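Local coordinates for putative primary metabolism protein HVA1 (Cryptococcus neoformans, PDB 4P5N) that may take part in primary metabolism, a small fungal Tudor-family protein linked to hypervirulence whose biochemical activity is not established, at residues K39-A42 / A43-V47; N12-V15 / G16-V19; V5-K8 / Q9-I13. All blocks are in the same frame, centred on the assembly; numbering follows the deposited sequence. Where two conformers were deposited one is given.

Contact 1: K39-A42 / A43-V47; sequences KEEA and AEKGV. With CD (cadmium ion), chain D; SO4 (sulfate ion), chain G.
The flat carboxylate of Glu41 binds a cadmium ion through OE1 alone, at 2.5 Å, with the ion a little out of the carboxylate plane; the ammonium of Lys45 lies beside OE1 near that plane, and neither is stacked over a face. These residues belong to the short helix 39-44, which follows strand 26-36 of the Tudor-type, SH3-like fold and ends in a Schellman motif at Gly46. Glu41 has CG anti to its backbone N (chi1 -168°) and stays extended beyond it, which lets OE2 take the N-H of Thr37, just before the helix. Lys45, in one of its two conformers, bends at chi2 and at its far end and crosses the Glu41 chain; its CG lies 3.2 Å from Glu41 O, and its NZ is 3.5 Å from Glu41 OE1. The stronger partner of that NZ is Asp34, whose OD2 takes a hydrogen bond from it while OD1 joins Glu41 on the metal. One aspartate thus ties the lysine to the cadmium site.

At the N-terminal end of the helix a sulfate, probably from the crystallisation liquor, receives the N-H of Lys39 on O3 at 2.8 Å, an almost straight bond (176°). Ala43 N and Glu44 N bond back to Lys39 O and Glu40 O along the helix. The buried methyl of Ala42 packs on Val36, whereas Ala43 faces the second subunit, packing on Tyr23 of that subunit, and its O accepts a hydrogen bond from His28 NE2 of the same subunit. In the Schellman closure Gly46 N reaches Ala43 O at 3.1 Å and Val47 N reaches Ala42 O at 2.9 Å. The turn brings Val47 CG2 to 4.0 Å from Ala42 CB.

Contact 2: N12-V15 / G16-V19; sequences NINV and GDTV
Asp17 OD2 is held by the backbone N-H of Asn14 at 3.0 Å, a donor that comes from above the carboxylate plane, 69° out of it. A second bond runs the other way, from Asp17 N to Asn14 O, also 3.0 Å, and closes a type II beta turn over Asn14 to Asp17 at the entrance to strand 18-23 of the Tudor-type fold. The aspartate therefore grips both backbone polar atoms of Asn14, one with its main chain and one with its side chain. Its CG sits anti to the carbonyl carbon, beside the backbone N (chi1 -72°), which folds the carboxylate back across the turn to Asn14.

The two side chains cross with amide and carboxylate planes 70° apart and do not bond directly. A water spans them instead, accepting from Asn14 ND2 at 2.9 Å and donating to Asp17 OD1 at 2.7 Å. Beyond the turn, OD2 has a long, weak ion pair with Lys75 NZ and lies close to Asp72 OD2; two like charges so near each other could raise the proton affinity of one of them.

Gly16 occupies the third position of the turn with positive phi, the conformation a type II turn needs there. The CB bond of Val15, at the second position, leads away from residues 16-19. Both Gly16 and Asp17 pair through their backbones with Val32 of strand 26-36, so the turn delivers the chain straight into the sheet. On the buried side Ile13, touching Val32, Ile35 and Val53, and Val19, resting on Val32 and Phe55, reach the same apolar interior from before and after the turn. Ile13 CG2 approaches Val19 CG1 to 4.3 Å.

Contact 3: V5-K8 / Q9-I13; sequences VQDK and QGQNI
The chain doubles back on itself from Val5 to Ile13, the two runs lying nearly antiparallel (149°) and joined by a single beta bridge, the non-hydrogen-bonded pair Gln6 and Asn12 with CA atoms 4.4 Å apart. Two backbone bonds flank the pair: Ile13 N to Val5 O, nearly along the C=O axis, and Asp7 N to Gln11 O. Side by side above the bridge lie the amides of Gln6 and Asn12. Gln6 NE2 donates to Asn12 OD1 at 3.0 Å, with the acceptor in the plane of the Gln6 amide; the same oxygen also bonds to Ser4 OG.

Asp7 organises the bend. Its CG lies between the backbone N and the carbonyl carbon (chi1 76°), which aims OD1 into the loop. There OD1 accepts Gln11 N at 2.8 Å and Gln9 N at 2.9 Å, the two donors arriving from opposite faces of the carboxylate; the second bond makes an Asx turn. OD2 bonds to Asp72 N, which pins the loop to strand 71-72. Gly10 N in turn bonds to Asp7 O and closes a type I turn from Asp7 to Gly10. With Gly10 at positive phi and Asp7 N bonded to Gln11 O, this is the type I turn plus G1 bulge of a tight beta hairpin, here with a single bridge between its arms.

Gln11 bends at chi2 and returns NE2 to Gln9 O, a bond close to straight (176°). On the inner face, in the conformer given, Val5 CG1 lies 3.9 Å from Ile13 CB, and Ile13 CD1 reaches under the hairpin to Asp7 CB, also at 3.9 Å. At the open end a water accepts from Val5 N and donates to Ile13 O at 2.7 Å.

Overall arrangement
Along the chain contact 3 comes first, then contact 2, which shares Asn12 and Ile13 with it, and last contact 1. The centres of contacts 2 and 3 are about 9 Å apart: the hairpin runs directly into the turn that starts strand 18-23, and both are tied to the segment around strand 71-72. Contact 1 stands apart, its centre about 19 Å from that of contact 2 and 21 Å from that of contact 3, on helix 39-44, which lies in the sequence between strands 26-36 and 52-56. Strand 26-36 connects the regions, since side chains of all three contacts touch it. No other chain of the assembly touches contacts 2 and 3, whereas the helix meets the second subunit.

Contact 1: K39-A42 / A43-V47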
loop_
_atom_site.group_PDB
_atom_site.type_symbol
_atom_site.label_atom_id
_atom_site.label_comp_id
_atom_site.label_asym_id
_atom_site.label_seq_id
_atom_site.Cartn_x
_atom_site.Cartn_y
_atom_site.Cartn_z
ATOM N N LYS A 39 8.240 10.720 -7.055
ATOM C CA LYS A 39 8.188 10.762 -5.597
ATOM C C LYS A 39 6.971 11.555 -5.120
ATOM O O LYS A 39 6.331 11.169 -4.133
ATOM C CB LYS A 39 9.508 11.302 -5.022
ATOM C CG LYS A 39 9.472 11.669 -3.546
ATOM C CD LYS A 39 10.869 11.850 -2.976
ATOM C CE LYS A 39 11.448 13.210 -3.327
ATOM N NZ LYS A 39 12.559 13.573 -2.406
ATOM N N GLU A 40 6.636 12.636 -5.833
ATOM C CA GLU A 40 5.497 13.489 -5.460
ATOM C C GLU A 40 4.156 12.765 -5.628
ATOM O O GLU A 40 3.293 12.842 -4.769
ATOM C CB GLU A 40 5.509 14.795 -6.256
ATOM C CG GLU A 40 6.723 15.680 -6.000
ATOM C CD GLU A 40 7.961 15.323 -6.829
ATOM O OE1 GLU A 40 7.915 14.403 -7.674
ATOM O OE2 GLU A 40 8.998 15.992 -6.630
ATOM N N GLU A 41 3.977 12.065 -6.739
ATOM C CA GLU A 41 2.758 11.297 -6.936
ATOM C C GLU A 41 2.671 10.149 -5.934
ATOM O O GLU A 41 1.588 9.823 -5.438
ATOM C CB GLU A 41 2.735 10.738 -8.343
ATOM C CG GLU A 41 1.411 10.168 -8.786
ATOM C CD GLU A 41 1.519 9.480 -10.138
ATOM O OE1 GLU A 41 0.496 8.928 -10.573
ATOM O OE2 GLU A 41 2.621 9.474 -10.764
ATOM N N ALA A 42 3.807 9.539 -5.622
ATOM C CA ALA A 42 3.834 8.469 -4.631
ATOM C C ALA A 42 3.372 8.986 -3.273
ATOM O O ALA A 42 2.561 8.346 -2.595
ATOM C CB ALA A 42 5.224 7.840 -4.541
ATOM N N ALA A 43 3.882 10.153 -2.892
ATOM C CA ALA A 43 3.486 10.769 -1.641
ATOM C C ALA A 43 1.984 11.055 -1.620
ATOM O O ALA A 43 1.307 10.739 -0.646
ATOM C CB ALA A 43 4.289 12.032 -1.386
ATOM N N GLU A 44 1.466 11.631 -2.700
ATOM C CA GLU A 44 0.039 11.924 -2.787
ATOM C C GLU A 44 -0.844 10.669 -2.666
ATOM O O GLU A 44 -1.905 10.721 -2.063
ATOM C CB GLU A 44 -0.278 12.677 -4.074
ATOM C CG GLU A 44 -1.757 12.967 -4.266
ATOM C CD GLU A 44 -2.059 13.558 -5.621
ATOM O OE1 GLU A 44 -1.628 12.970 -6.637
ATOM O OE2 GLU A 44 -2.737 14.604 -5.669
ATOM N N LYS A 45 -0.383 9.555 -3.232
ATOM C CA LYS A 45 -1.146 8.309 -3.234
ATOM C C LYS A 45 -0.836 7.426 -2.021
ATOM O O LYS A 45 -1.344 6.308 -1.921
ATOM C CB LYS A 45 -0.903 7.537 -4.536
ATOM C CG LYS A 45 -1.177 8.345 -5.796
ATOM C CD LYS A 45 -2.663 8.543 -6.049
ATOM C CE LYS A 45 -2.914 9.645 -7.072
ATOM N NZ LYS A 45 -2.249 9.391 -8.386
ATOM N N GLY A 46 -0.003 7.929 -1.110
ATOM C CA GLY A 46 0.309 7.227 0.131
ATOM C C GLY A 46 1.174 5.993 -0.002
ATOM O O GLY A 46 1.122 5.115 0.847
ATOM N N VAL A 47 1.959 5.928 -1.075
ATOM C CA VAL A 47 2.859 4.799 -1.310
ATOM C C VAL A 47 4.301 5.285 -1.310
ATOM O O VAL A 47 4.543 6.486 -1.268
ATOM C CB VAL A 47 2.520 4.009 -2.604
ATOM C CG1 VAL A 47 1.080 3.503 -2.542
ATOM C CG2 VAL A 47 2.727 4.848 -3.855
HETATM CD CD CD D . -1.800 8.780 -11.627
HETATM S S SO4 G . 11.520 10.777 -8.765
HETATM O O1 SO4 G . 11.086 9.381 -8.532
HETATM O O2 SO4 G . 12.697 11.080 -7.930
HETATM O O3 SO4 G . 10.431 11.714 -8.436
HETATM O O4 SO4 G . 11.866 10.953 -10.192
#

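Contact 2: N12-V15 / G16-V19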
loop_
_atom_site.group_PDB
_atom_site.type_symbol
_atom_site.label_atom_id
_atom_site.label_comp_id
_atom_site.label_asym_id
_atom_site.label_seq_id
_atom_site.Cartn_x
_atom_site.Cartn_y
_atom_site.Cartn_z
ATOM N N ASN A 12 5.416 -3.302 -21.663
ATOM C CA ASN A 12 4.795 -2.076 -21.184
ATOM C C ASN A 12 3.502 -2.364 -20.427
ATOM O O ASN A 12 2.627 -3.101 -20.924
ATOM C CB ASN A 12 4.516 -1.134 -22.363
ATOM C CG ASN A 12 5.792 -0.694 -23.080
ATOM O OD1 ASN A 12 6.844 -0.535 -22.452
ATOM N ND2 ASN A 12 5.699 -0.457 -24.390
ATOM N N ILE A 13 3.367 -1.776 -19.241
ATOM C CA ILE A 13 2.173 -1.980 -18.427
ATOM C C ILE A 13 1.216 -0.814 -18.646
ATOM O O ILE A 13 1.615 0.333 -18.570
ATOM C CB ILE A 13 2.512 -2.090 -16.917
ATOM C CG1 ILE A 13 3.503 -3.241 -16.656
ATOM C CG2 ILE A 13 1.223 -2.224 -16.095
ATOM C CD1 ILE A 13 4.154 -3.189 -15.283
ATOM N N ASN A 14 -0.047 -1.123 -18.923
ATOM C CA ASN A 14 -1.062 -0.104 -19.140
ATOM C C ASN A 14 -2.126 -0.193 -18.066
ATOM O O ASN A 14 -2.433 -1.290 -17.573
ATOM C CB ASN A 14 -1.718 -0.286 -20.512
ATOM C CG ASN A 14 -0.738 -0.137 -21.653
ATOM O OD1 ASN A 14 0.088 0.786 -21.672
ATOM N ND2 ASN A 14 -0.828 -1.039 -22.625
ATOM N N VAL A 15 -2.704 0.957 -17.727
ATOM C CA VAL A 15 -3.896 1.002 -16.884
ATOM C C VAL A 15 -4.981 0.124 -17.512
ATOM O O VAL A 15 -5.183 0.154 -18.724
ATOM C CB VAL A 15 -4.371 2.451 -16.659
ATOM C CG1 VAL A 15 -5.753 2.472 -16.025
ATOM C CG2 VAL A 15 -3.358 3.194 -15.793
ATOM N N GLY A 16 -5.610 -0.702 -16.673
ATOM C CA GLY A 16 -6.611 -1.676 -17.093
ATOM C C GLY A 16 -6.077 -3.069 -17.392
ATOM O O GLY A 16 -6.859 -4.005 -17.565
ATOM N N ASP A 17 -4.751 -3.229 -17.451
ATOM C CA ASP A 17 -4.170 -4.553 -17.698
ATOM C C ASP A 17 -4.261 -5.408 -16.445
ATOM O O ASP A 17 -4.203 -4.899 -15.311
ATOM C CB ASP A 17 -2.677 -4.475 -18.067
ATOM C CG ASP A 17 -2.417 -3.907 -19.465
ATOM O OD1 ASP A 17 -3.373 -3.592 -20.191
ATOM O OD2 ASP A 17 -1.216 -3.784 -19.846
ATOM N N THR A 18 -4.379 -6.715 -16.648
ATOM C CA THR A 18 -4.286 -7.650 -15.541
ATOM C C THR A 18 -2.828 -7.911 -15.220
ATOM O O THR A 18 -2.077 -8.342 -16.093
ATOM C CB THR A 18 -4.934 -9.005 -15.870
ATOM O OG1 THR A 18 -6.284 -8.805 -16.306
ATOM C CG2 THR A 18 -4.948 -9.892 -14.636
ATOM N N VAL A 19 -2.442 -7.649 -13.966
ATOM C CA VAL A 19 -1.091 -7.964 -13.480
ATOM C C VAL A 19 -1.144 -9.063 -12.416
ATOM O O VAL A 19 -2.186 -9.289 -11.798
ATOM C CB VAL A 19 -0.332 -6.719 -12.963
ATOM C CG1 VAL A 19 -0.024 -5.788 -14.124
ATOM C CG2 VAL A 19 -1.096 -6.008 -11.838
HETATM O O HOH W 1 -3.182 -2.765 -22.737
#

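Contact 3: V5-K8 / Q9-I13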
loop_
_atom_site.group_PDB
_atom_site.type_symbol
_atom_site.label_atom_id
_atom_site.label_comp_id
_atom_site.label_asym_id
_atom_site.label_seq_id
_atom_site.Cartn_x
_atom_site.Cartn_y
_atom_site.Cartn_z
ATOM N N VAL A 5 6.355 2.106 -18.068
ATOM C CA VAL A 5 6.914 1.218 -17.046
ATOM C C VAL A 5 6.719 -0.224 -17.517
ATOM O O VAL A 5 5.625 -0.557 -18.019
ATOM C CB VAL A 5 6.214 1.420 -15.686
ATOM C CG1 VAL A 5 4.808 0.835 -15.675
ATOM C CG2 VAL A 5 7.027 0.778 -14.601
ATOM N N GLN A 6 7.720 -1.075 -17.327
ATOM C CA GLN A 6 7.674 -2.440 -17.853
ATOM C C GLN A 6 7.636 -3.502 -16.753
ATOM O O GLN A 6 8.137 -3.296 -15.628
ATOM C CB GLN A 6 8.828 -2.693 -18.828
ATOM C CG GLN A 6 8.764 -1.756 -20.038
ATOM C CD GLN A 6 9.905 -1.900 -21.028
ATOM O OE1 GLN A 6 10.969 -2.434 -20.698
ATOM N NE2 GLN A 6 9.688 -1.417 -22.254
ATOM N N ASP A 7 7.013 -4.631 -17.082
ATOM C CA ASP A 7 6.943 -5.778 -16.168
ATOM C C ASP A 7 8.225 -6.625 -16.211
ATOM O O ASP A 7 9.214 -6.227 -16.854
ATOM C CB ASP A 7 5.676 -6.614 -16.438
ATOM C CG ASP A 7 5.780 -7.489 -17.675
ATOM O OD1 ASP A 7 6.767 -7.391 -18.447
ATOM O OD2 ASP A 7 4.848 -8.303 -17.871
ATOM N N LYS A 8 8.211 -7.787 -15.554
ATOM C CA LYS A 8 9.448 -8.603 -15.449
ATOM C C LYS A 8 9.830 -9.253 -16.772
ATOM O O LYS A 8 10.907 -9.826 -16.901
ATOM C CB LYS A 8 9.311 -9.654 -14.347
ATOM C CG LYS A 8 8.379 -10.807 -14.669
ATOM C CD LYS A 8 8.319 -11.818 -13.530
ATOM C CE LYS A 8 9.675 -12.472 -13.264
ATOM N NZ LYS A 8 9.569 -13.573 -12.270
ATOM N N GLN A 9 8.928 -9.167 -17.752
ATOM C CA GLN A 9 9.206 -9.649 -19.110
ATOM C C GLN A 9 9.449 -8.522 -20.100
ATOM O O GLN A 9 9.473 -8.746 -21.316
ATOM C CB GLN A 9 8.079 -10.575 -19.586
ATOM C CG GLN A 9 7.856 -11.800 -18.682
ATOM C CD GLN A 9 9.096 -12.690 -18.495
ATOM O OE1 GLN A 9 10.045 -12.659 -19.292
ATOM N NE2 GLN A 9 9.091 -13.484 -17.436
ATOM N N GLY A 10 9.687 -7.315 -19.579
ATOM C CA GLY A 10 9.999 -6.169 -20.437
ATOM C C GLY A 10 8.814 -5.583 -21.179
ATOM O O GLY A 10 8.999 -4.836 -22.158
ATOM N N GLN A 11 7.599 -5.925 -20.740
ATOM C CA GLN A 11 6.387 -5.519 -21.452
ATOM C C GLN A 11 5.794 -4.272 -20.825
ATOM O O GLN A 11 5.682 -4.196 -19.602
ATOM C CB GLN A 11 5.355 -6.669 -21.452
ATOM C CG GLN A 11 5.882 -7.973 -22.062
ATOM C CD GLN A 11 6.444 -7.768 -23.456
ATOM O OE1 GLN A 11 5.717 -7.394 -24.379
ATOM N NE2 GLN A 11 7.753 -7.970 -23.612
ATOM N N ASN A 12 5.416 -3.302 -21.663
ATOM C CA ASN A 12 4.795 -2.076 -21.184
ATOM C C ASN A 12 3.502 -2.364 -20.427
ATOM O O ASN A 12 2.627 -3.101 -20.924
ATOM C CB ASN A 12 4.516 -1.134 -22.363
ATOM C CG ASN A 12 5.792 -0.694 -23.080
ATOM O OD1 ASN A 12 6.844 -0.535 -22.452
ATOM N ND2 ASN A 12 5.699 -0.457 -24.390
ATOM N N ILE A 13 3.367 -1.776 -19.241
ATOM C CA ILE A 13 2.173 -1.980 -18.427
ATOM C C ILE A 13 1.216 -0.814 -18.646
ATOM O O ILE A 13 1.615 0.333 -18.570
ATOM C CB ILE A 13 2.512 -2.090 -16.917
ATOM C CG1 ILE A 13 3.503 -3.241 -16.656
ATOM C CG2 ILE A 13 1.223 -2.224 -16.095
ATOM C CD1 ILE A 13 4.154 -3.189 -15.283
HETATM O O HOH W 2 3.565 2.223 -18.548
#